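Local atomic coordinates of multidrug resistance protein (Vibrio cholerae, PDB entry 1YC9), a protein that probably forms the outer-membrane exit channel of a multidrug efflux system, letting toxic compounds leave the bacterial cell. Residues Trp98-Thr103 / Phe298-Leu303; Leu104-Gln109 / Ala291-Gln296; Tyr110-Trp115 / Pro285-Ser290. The protein carries 1 engineered substitution. All blocks are in the same frame, centred on the assembly; numbering follows the deposited sequence.

Contact 1. Residues Trp98-Thr103 / Phe298-Leu303; sequences WNDYGT and FGLDHL
Tyr101 and Phe298 meet in an offset edge-to-face pair: the edge of the phenylalanine points toward the tyrosine face, with the planes 89° apart and ring centroids separated by 5.3 Å. Phe298 CD1 lies 3.5 Å from Tyr101 CE2, and the tyrosine OH sits in the plane of the phenylalanine ring, at its edge. Farther round the same phenylalanine, CE1 lies 3.6 Å from Asn99 CB. Because CG of Phe298 stands anti to its own N (chi1 178°), the ring swings toward strand 98-111, where it touches both residues.

Behind the rings, Tyr101 and Phe298 form an antiparallel non-hydrogen-bonded pair. Just beyond it the chain turns, and Asp100 holds the turn twice: its backbone O accepts from Gly299 N at 2.7 Å, and its carboxylate OD2 takes Leu300 N at 2.9 Å, nearly straight at 169° but from above the carboxylate plane. An aspartate suits this place because it can bind a backbone N-H of a chain leaving the sheet. Gly299 turns with a positive phi, which glycine adopts easily. Gly102, lacking a side chain, lets Leu300 CD2 settle 3.4 Å from its CA, while Leu303 CD1 packs 3.5 Å from Gly102 O.

Farther out, strand 73-84 pairs with the other edge of strand 98-111, where Thr103 OG1 bonds Ser79 OG. Pro95 packs on both aromatic rings, as does Tyr89 of the second subunit, so the end of strand 286-298 is closed by its own chain and a neighbouring one.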
# COMPACT_ATOMS: atom_id res chain seq x y z
N TRP A 98 -50.13 12.10 39.25
CA TRP A 98 -49.64 11.62 37.97
C TRP A 98 -50.74 11.89 36.98
O TRP A 98 -51.90 11.48 37.21
CB TRP A 98 -49.27 10.12 37.99
CG TRP A 98 -48.01 9.93 38.71
CD1 TRP A 98 -47.86 9.99 40.05
CD2 TRP A 98 -46.75 9.65 38.18
NE1 TRP A 98 -46.56 9.78 40.38
CE2 TRP A 98 -45.86 9.52 39.25
CE3 TRP A 98 -46.26 9.41 36.91
CZ2 TRP A 98 -44.52 9.31 39.06
CZ3 TRP A 98 -44.93 9.15 36.73
CH2 TRP A 98 -44.08 9.08 37.82
N ASN A 99 -50.40 12.59 35.90
CA ASN A 99 -51.37 12.89 34.84
C ASN A 99 -50.86 12.57 33.47
O ASN A 99 -49.72 12.46 33.27
CB ASN A 99 -51.80 14.34 34.94
CG ASN A 99 -52.41 14.66 36.30
OD1 ASN A 99 -51.74 15.20 37.18
ND2 ASN A 99 -53.69 14.34 36.46
N ASP A 100 -51.77 12.34 32.50
CA ASP A 100 -51.40 12.03 31.16
C ASP A 100 -51.41 13.33 30.28
O ASP A 100 -52.26 14.20 30.45
CB ASP A 100 -52.36 11.01 30.55
CG ASP A 100 -53.76 11.40 30.60
OD1 ASP A 100 -54.32 11.74 31.68
OD2 ASP A 100 -54.48 11.32 29.52
N TYR A 101 -50.42 13.38 29.41
CA TYR A 101 -50.20 14.51 28.48
C TYR A 101 -49.97 13.96 27.14
O TYR A 101 -49.40 12.87 26.96
CB TYR A 101 -48.97 15.25 28.92
CG TYR A 101 -49.08 15.89 30.26
CD1 TYR A 101 -48.77 15.19 31.42
CD2 TYR A 101 -49.38 17.23 30.40
CE1 TYR A 101 -48.91 15.77 32.64
CE2 TYR A 101 -49.45 17.85 31.63
CZ TYR A 101 -49.22 17.11 32.78
OH TYR A 101 -49.26 17.74 34.02
N GLY A 102 -50.31 14.71 26.08
CA GLY A 102 -49.95 14.24 24.79
C GLY A 102 -49.53 15.45 23.91
O GLY A 102 -49.91 16.60 24.23
N THR A 103 -48.74 15.13 22.92
CA THR A 103 -48.40 16.12 21.89
C THR A 103 -48.39 15.48 20.53
O THR A 103 -48.17 14.24 20.35
CB THR A 103 -47.03 16.75 22.14
OG1 THR A 103 -45.95 15.82 21.89
CG2 THR A 103 -46.83 17.23 23.51
N PHE A 298 -53.00 18.46 28.35
CA PHE A 298 -53.20 17.75 29.63
C PHE A 298 -54.45 16.93 29.35
O PHE A 298 -55.53 17.50 29.15
CB PHE A 298 -53.44 18.80 30.69
CG PHE A 298 -53.71 18.24 32.05
CD1 PHE A 298 -52.68 18.12 32.98
CD2 PHE A 298 -54.98 17.87 32.41
CE1 PHE A 298 -52.93 17.63 34.22
CE2 PHE A 298 -55.21 17.34 33.71
CZ PHE A 298 -54.18 17.26 34.57
N GLY A 299 -54.29 15.62 29.29
CA GLY A 299 -55.36 14.69 29.01
C GLY A 299 -55.32 14.29 27.56
O GLY A 299 -55.66 15.10 26.69
N LEU A 300 -54.90 13.08 27.26
CA LEU A 300 -54.81 12.61 25.89
C LEU A 300 -56.13 12.68 25.14
O LEU A 300 -56.13 12.94 23.92
CB LEU A 300 -54.36 11.15 25.83
CG LEU A 300 -52.93 10.91 26.20
CD1 LEU A 300 -52.78 9.37 26.15
CD2 LEU A 300 -52.01 11.59 25.20
N ASP A 301 -57.23 12.50 25.87
CA ASP A 301 -58.57 12.61 25.26
C ASP A 301 -58.94 14.06 24.93
O ASP A 301 -59.97 14.34 24.34
CB ASP A 301 -59.66 11.99 26.11
CG ASP A 301 -59.64 12.45 27.52
OD1 ASP A 301 -58.58 12.80 28.07
OD2 ASP A 301 -60.68 12.46 28.22
N HIS A 302 -58.09 15.00 25.34
CA HIS A 302 -58.29 16.40 25.01
C HIS A 302 -57.31 16.97 23.98
O HIS A 302 -57.28 18.22 23.79
CB HIS A 302 -58.21 17.21 26.30
CG HIS A 302 -59.35 16.95 27.23
ND1 HIS A 302 -60.62 17.42 27.00
CD2 HIS A 302 -59.39 16.28 28.42
CE1 HIS A 302 -61.41 17.03 28.00
NE2 HIS A 302 -60.68 16.34 28.87
N LEU A 303 -56.54 16.09 23.34
CA LEU A 303 -55.42 16.48 22.49
C LEU A 303 -55.88 17.45 21.38
O LEU A 303 -55.23 18.45 21.09
CB LEU A 303 -54.77 15.27 21.87
CG LEU A 303 -53.53 15.52 21.05
CD1 LEU A 303 -52.44 16.22 21.91
CD2 LEU A 303 -53.05 14.23 20.44

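Contact 2. Residues Leu104-Gln109 / Ala291-Gln296; sequences LTLNFQ and AFIGYQ. With BOG (octyl beta-D-glucopyranoside), chain B.
The Tyr295 ring has Leu104 O near its plane at one edge, with CD1 3.8 Å from that oxygen, and O6 of an octyl glucoside in plane at the edge as well; the glucose O5 comes obliquely to 3.5 Å from CE2. Phe304 adds an edge-to-face partner. The Phe108 ring turns an edge to Ala291 N and meets Phe72. These rings border an antiparallel beta ladder, consistent with the trimeric beta-barrel of outer membrane factors, to which each subunit gives four strands.

In the ladder Leu104, Leu106 and Phe108 are hydrogen-bonded partners of Tyr295, Ile293 and Ala291, each pair joined by two N-H...O bonds. The Leu106 N to Ile293 O bond, 2.8 Å long, is almost straight at 171°. Leu104, Leu106, Phe108, Ala291, Ile293 and Tyr295 all belong to one sheet face. Their apolar bulk suits a membrane-facing wall, and the detergent's alkyl chain lies here. Tyr295 spans the junction of the detergent: CE2 lies by the sugar oxygens, and OH is 3.5 Å from C2' of the alkyl chain.

The opposite face carries Thr105, Asn107 and Phe292. Phe292 has CG wedged between its N and carbonyl carbon (chi1 84°), which tips the ring toward Thr105; the methyl CG2 of Thr105 meets ring atom CD1 obliquely at 3.7 Å. Strands 73-84 and 309-322 continue the sheet at either edge. Gly294, without a side chain, lets the two backbones close to 4.1 Å between its CA and that of Thr105, and Gly294 CA makes a bent CA-H...O contact with Leu104 O, 3.2 Å.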
# COMPACT_ATOMS: atom_id res chain seq x y z
N LEU A 104 -48.63 16.31 19.49
CA LEU A 104 -48.51 15.80 18.15
C LEU A 104 -48.24 17.08 17.32
O LEU A 104 -49.06 17.97 17.37
CB LEU A 104 -49.85 15.18 17.71
CG LEU A 104 -50.01 14.88 16.24
CD1 LEU A 104 -48.96 13.81 15.79
CD2 LEU A 104 -51.43 14.40 15.94
N THR A 105 -47.04 17.14 16.74
CA THR A 105 -46.57 18.35 16.06
C THR A 105 -45.86 18.03 14.76
O THR A 105 -45.27 16.95 14.54
CB THR A 105 -45.61 19.16 16.93
OG1 THR A 105 -44.46 18.36 17.24
CG2 THR A 105 -46.27 19.58 18.26
N LEU A 106 -45.93 19.03 13.87
CA LEU A 106 -45.13 19.09 12.67
C LEU A 106 -44.01 20.08 13.00
O LEU A 106 -44.30 21.15 13.49
CB LEU A 106 -46.03 19.61 11.54
CG LEU A 106 -45.39 19.73 10.16
CD1 LEU A 106 -44.87 18.43 9.67
CD2 LEU A 106 -46.47 20.27 9.20
N ASN A 107 -42.77 19.71 12.73
CA ASN A 107 -41.61 20.47 13.14
C ASN A 107 -40.83 20.79 11.86
O ASN A 107 -40.74 19.97 10.93
CB ASN A 107 -40.70 19.60 14.02
CG ASN A 107 -41.30 19.25 15.37
OD1 ASN A 107 -42.44 19.57 15.68
ND2 ASN A 107 -40.51 18.55 16.20
N PHE A 108 -40.18 21.96 11.87
CA PHE A 108 -39.53 22.50 10.73
C PHE A 108 -38.23 23.16 11.20
O PHE A 108 -38.22 23.85 12.22
CB PHE A 108 -40.41 23.54 10.13
CG PHE A 108 -39.73 24.40 9.12
CD1 PHE A 108 -39.79 24.08 7.77
CD2 PHE A 108 -39.05 25.55 9.50
CE1 PHE A 108 -39.20 24.90 6.83
CE2 PHE A 108 -38.43 26.36 8.55
CZ PHE A 108 -38.52 26.03 7.22
N GLN A 109 -37.17 22.95 10.46
CA GLN A 109 -35.90 23.65 10.71
C GLN A 109 -35.23 24.04 9.40
O GLN A 109 -35.26 23.28 8.44
CB GLN A 109 -34.99 22.78 11.55
CG GLN A 109 -33.72 23.45 12.00
CD GLN A 109 -33.30 22.85 13.34
OE1 GLN A 109 -33.53 23.45 14.40
NE2 GLN A 109 -32.83 21.62 13.30
N ALA A 291 -39.71 26.16 13.49
CA ALA A 291 -41.10 26.34 13.64
C ALA A 291 -41.76 24.99 13.97
O ALA A 291 -41.21 23.93 13.66
CB ALA A 291 -41.74 26.95 12.35
N PHE A 292 -42.92 25.08 14.58
CA PHE A 292 -43.78 23.92 14.74
C PHE A 292 -45.20 24.30 14.81
O PHE A 292 -45.55 25.45 15.08
CB PHE A 292 -43.36 23.12 16.03
CG PHE A 292 -43.93 23.61 17.28
CD1 PHE A 292 -45.12 23.06 17.81
CD2 PHE A 292 -43.30 24.60 18.01
CE1 PHE A 292 -45.66 23.52 18.98
CE2 PHE A 292 -43.81 25.00 19.21
CZ PHE A 292 -44.98 24.52 19.69
N ILE A 293 -46.08 23.32 14.57
CA ILE A 293 -47.47 23.50 14.73
C ILE A 293 -48.04 22.16 15.11
O ILE A 293 -47.57 21.17 14.64
CB ILE A 293 -48.15 23.94 13.37
CG1 ILE A 293 -49.59 24.37 13.58
CG2 ILE A 293 -47.99 22.87 12.34
CD1 ILE A 293 -49.88 25.46 14.59
N GLY A 294 -49.03 22.19 15.92
CA GLY A 294 -49.68 20.96 16.39
C GLY A 294 -50.56 21.16 17.59
O GLY A 294 -51.24 22.15 17.78
N TYR A 295 -50.65 20.09 18.40
CA TYR A 295 -51.51 19.98 19.52
C TYR A 295 -50.69 19.50 20.76
O TYR A 295 -49.76 18.72 20.60
CB TYR A 295 -52.46 18.83 19.29
CG TYR A 295 -53.26 19.00 17.98
CD1 TYR A 295 -52.79 18.42 16.81
CD2 TYR A 295 -54.43 19.69 17.97
CE1 TYR A 295 -53.51 18.51 15.64
CE2 TYR A 295 -55.19 19.78 16.78
CZ TYR A 295 -54.71 19.18 15.66
OH TYR A 295 -55.38 19.22 14.47
N GLN A 296 -51.03 20.07 21.87
CA GLN A 296 -50.47 19.71 23.19
C GLN A 296 -51.61 19.78 24.17
O GLN A 296 -52.37 20.75 24.24
CB GLN A 296 -49.34 20.68 23.56
CG GLN A 296 -48.15 20.64 22.65
CD GLN A 296 -47.18 21.78 22.89
OE1 GLN A 296 -47.56 22.81 23.43
NE2 GLN A 296 -45.93 21.56 22.56
C1 BOG B . -56.14 23.20 14.72
O1 BOG B . -54.95 23.04 14.06
C2 BOG B . -57.21 23.99 13.91
O2 BOG B . -56.66 24.91 12.94
C3 BOG B . -58.29 24.47 14.82
O3 BOG B . -59.36 25.09 14.18
C4 BOG B . -58.45 24.06 16.27
O4 BOG B . -59.09 24.93 17.19
C5 BOG B . -57.21 23.41 16.89
O5 BOG B . -56.16 23.03 16.12
C6 BOG B . -57.36 22.67 18.23
O6 BOG B . -58.23 21.56 17.79
C1' BOG B . -53.74 22.63 14.70
C2' BOG B . -52.97 21.71 13.81
C3' BOG B . -52.84 22.19 12.37
C4' BOG B . -51.92 21.31 11.56
C5' BOG B . -51.79 21.82 10.15
C6' BOG B . -50.64 21.18 9.37
C7' BOG B . -51.02 19.90 8.66
C8' BOG B . -49.91 19.48 7.70

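Contact 3. Residues Tyr110-Trp115 / Pro285-Ser290; sequences YDFDFW and PDVTLS
Trp115, with CG on the side away from its carbonyl carbon (chi1 -40°), swings its indole over to Pro285, and NE1 donates to Pro285 O at 2.8 Å. The acceptor lies near the ring plane and the donor in the carbonyl plane, although the N-H is bent to 131°. Proline CD also packs against the indole. In Asp111 and Asp286 alike, CG is anti to N, which brings OD1 of Asp111 to 3.0 Å from OD2 of Asp286.

Next along the strand is Val287, whose beta-branched side chain meets two rings at once. Its CG1 lies 3.5 Å from Phe112 CD1, and CG2 is 3.8 Å from Phe114 CD1; Phe112 reaches on so that CE1 touches Leu289 CB at 3.6 Å. The ladder ends here: Tyr110 and Leu289 exchange two backbone bonds, Phe112 N donates to Val287 O, and then a water replaces direct pairing, accepting from Phe114 N and Val287 N.

Asp113 OD1 and OD2 accept from the backbone N of Asn118 and Arg119 at the start of helix 117-183, tying the strand end to the helical part of the chain. Asn118 ND2 also binds Asp111 OD2, while Lys117 forms a salt bridge with Asp286 OD1. The facing aspartate oxygens are both acceptors, so their closeness probably costs energy, offset in part by the lysine, and may raise the pKa of one carboxylate.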
# COMPACT_ATOMS: atom_id res chain seq x y z
N TYR A 110 -34.64 25.24 9.36
CA TYR A 110 -33.94 25.78 8.18
C TYR A 110 -32.75 26.63 8.71
O TYR A 110 -32.88 27.44 9.64
CB TYR A 110 -34.87 26.64 7.27
CG TYR A 110 -34.11 27.23 6.14
CD1 TYR A 110 -33.50 26.41 5.21
CD2 TYR A 110 -33.88 28.62 6.04
CE1 TYR A 110 -32.81 26.91 4.16
CE2 TYR A 110 -33.15 29.14 5.02
CZ TYR A 110 -32.61 28.34 4.11
OH TYR A 110 -31.81 28.83 3.13
N ASP A 111 -31.59 26.35 8.17
CA ASP A 111 -30.38 27.10 8.41
C ASP A 111 -30.25 28.21 7.36
O ASP A 111 -30.09 27.91 6.17
CB ASP A 111 -29.24 26.09 8.31
CG ASP A 111 -27.97 26.53 8.96
OD1 ASP A 111 -27.91 27.67 9.43
OD2 ASP A 111 -26.94 25.79 9.00
N PHE A 112 -30.22 29.47 7.79
CA PHE A 112 -30.13 30.58 6.79
C PHE A 112 -28.94 30.75 5.85
O PHE A 112 -29.10 31.32 4.71
CB PHE A 112 -30.37 31.92 7.43
CG PHE A 112 -31.80 32.21 7.65
CD1 PHE A 112 -32.33 32.14 8.93
CD2 PHE A 112 -32.64 32.57 6.59
CE1 PHE A 112 -33.65 32.48 9.17
CE2 PHE A 112 -33.96 32.83 6.80
CZ PHE A 112 -34.48 32.82 8.09
N ASP A 113 -27.78 30.36 6.30
CA ASP A 113 -26.52 30.41 5.51
C ASP A 113 -26.03 31.80 5.10
O ASP A 113 -25.53 31.97 4.01
CB ASP A 113 -26.55 29.49 4.27
CG ASP A 113 -25.17 28.98 3.91
OD1 ASP A 113 -24.31 28.95 4.82
OD2 ASP A 113 -24.87 28.59 2.78
N PHE A 114 -26.08 32.76 6.01
CA PHE A 114 -25.63 34.14 5.67
C PHE A 114 -24.20 34.32 5.24
O PHE A 114 -23.86 35.26 4.50
CB PHE A 114 -25.90 35.06 6.85
CG PHE A 114 -27.32 35.45 6.94
CD1 PHE A 114 -28.11 35.00 7.95
CD2 PHE A 114 -27.88 36.23 5.94
CE1 PHE A 114 -29.47 35.37 8.02
CE2 PHE A 114 -29.24 36.58 6.00
CZ PHE A 114 -30.01 36.14 7.05
N TRP A 115 -23.32 33.44 5.70
CA TRP A 115 -21.92 33.53 5.34
C TRP A 115 -21.47 32.54 4.28
O TRP A 115 -20.28 32.47 3.93
CB TRP A 115 -21.05 33.43 6.61
CG TRP A 115 -21.66 34.15 7.64
CD1 TRP A 115 -22.44 33.65 8.65
CD2 TRP A 115 -21.68 35.56 7.79
NE1 TRP A 115 -22.95 34.67 9.40
CE2 TRP A 115 -22.47 35.86 8.90
CE3 TRP A 115 -21.06 36.61 7.11
CZ2 TRP A 115 -22.67 37.14 9.35
CZ3 TRP A 115 -21.27 37.89 7.54
CH2 TRP A 115 -22.05 38.15 8.66
N PRO A 285 -21.70 34.41 13.04
CA PRO A 285 -22.97 34.02 13.64
C PRO A 285 -23.72 33.01 12.78
O PRO A 285 -23.73 33.14 11.58
CB PRO A 285 -23.73 35.33 13.79
CG PRO A 285 -22.75 36.48 13.56
CD PRO A 285 -21.59 35.88 12.84
N ASP A 286 -24.26 31.99 13.40
CA ASP A 286 -25.14 31.07 12.70
C ASP A 286 -26.61 31.42 12.94
O ASP A 286 -27.05 31.46 14.07
CB ASP A 286 -24.84 29.70 13.24
CG ASP A 286 -25.11 28.67 12.24
OD1 ASP A 286 -24.27 27.74 12.04
OD2 ASP A 286 -26.18 28.79 11.56
N VAL A 287 -27.39 31.65 11.85
CA VAL A 287 -28.76 32.09 11.99
C VAL A 287 -29.66 30.95 11.44
O VAL A 287 -29.40 30.44 10.34
CB VAL A 287 -29.07 33.38 11.25
CG1 VAL A 287 -30.54 33.79 11.50
CG2 VAL A 287 -28.13 34.49 11.68
N THR A 288 -30.61 30.52 12.26
CA THR A 288 -31.45 29.37 11.93
C THR A 288 -32.89 29.84 12.07
O THR A 288 -33.17 30.97 12.53
CB THR A 288 -31.13 28.18 12.84
OG1 THR A 288 -31.15 28.66 14.18
CG2 THR A 288 -29.71 27.66 12.62
N LEU A 289 -33.80 29.06 11.50
CA LEU A 289 -35.20 29.31 11.64
C LEU A 289 -35.83 27.97 12.04
O LEU A 289 -35.46 26.91 11.49
CB LEU A 289 -35.77 29.76 10.31
CG LEU A 289 -37.24 30.11 10.25
CD1 LEU A 289 -37.62 31.39 10.92
CD2 LEU A 289 -37.54 30.27 8.72
N SER A 290 -36.71 28.03 13.03
CA SER A 290 -37.43 26.84 13.51
C SER A 290 -38.89 27.18 13.61
O SER A 290 -39.29 28.32 13.84
CB SER A 290 -36.95 26.43 14.96
OG SER A 290 -35.63 25.96 14.80
O HOH W 1 -26.33 31.75 8.99

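In the fold
All three contacts join strands 98-111 and 286-298 or the chain just beyond them, successive lengths of one strand pair from the distal loop end to the helical end. Contact 1 is partly buried, its glycines enclosed and its rings packed against a neighbouring subunit. Contacts 2 and 3 are surface contacts. The ladder of contact 2 gives one face to detergent, whereas in contact 3 the backbone ladder runs out after three bonds, and a water, an indole N-H and close carboxylates follow. Contacts 1 and 2 touch where Leu303 O meets Tyr295 CB, and contacts 2 and 3 where Phe108 CE2 meets Leu289 CD2; contacts 1 and 3 stay about 16 Å apart at their nearest atoms.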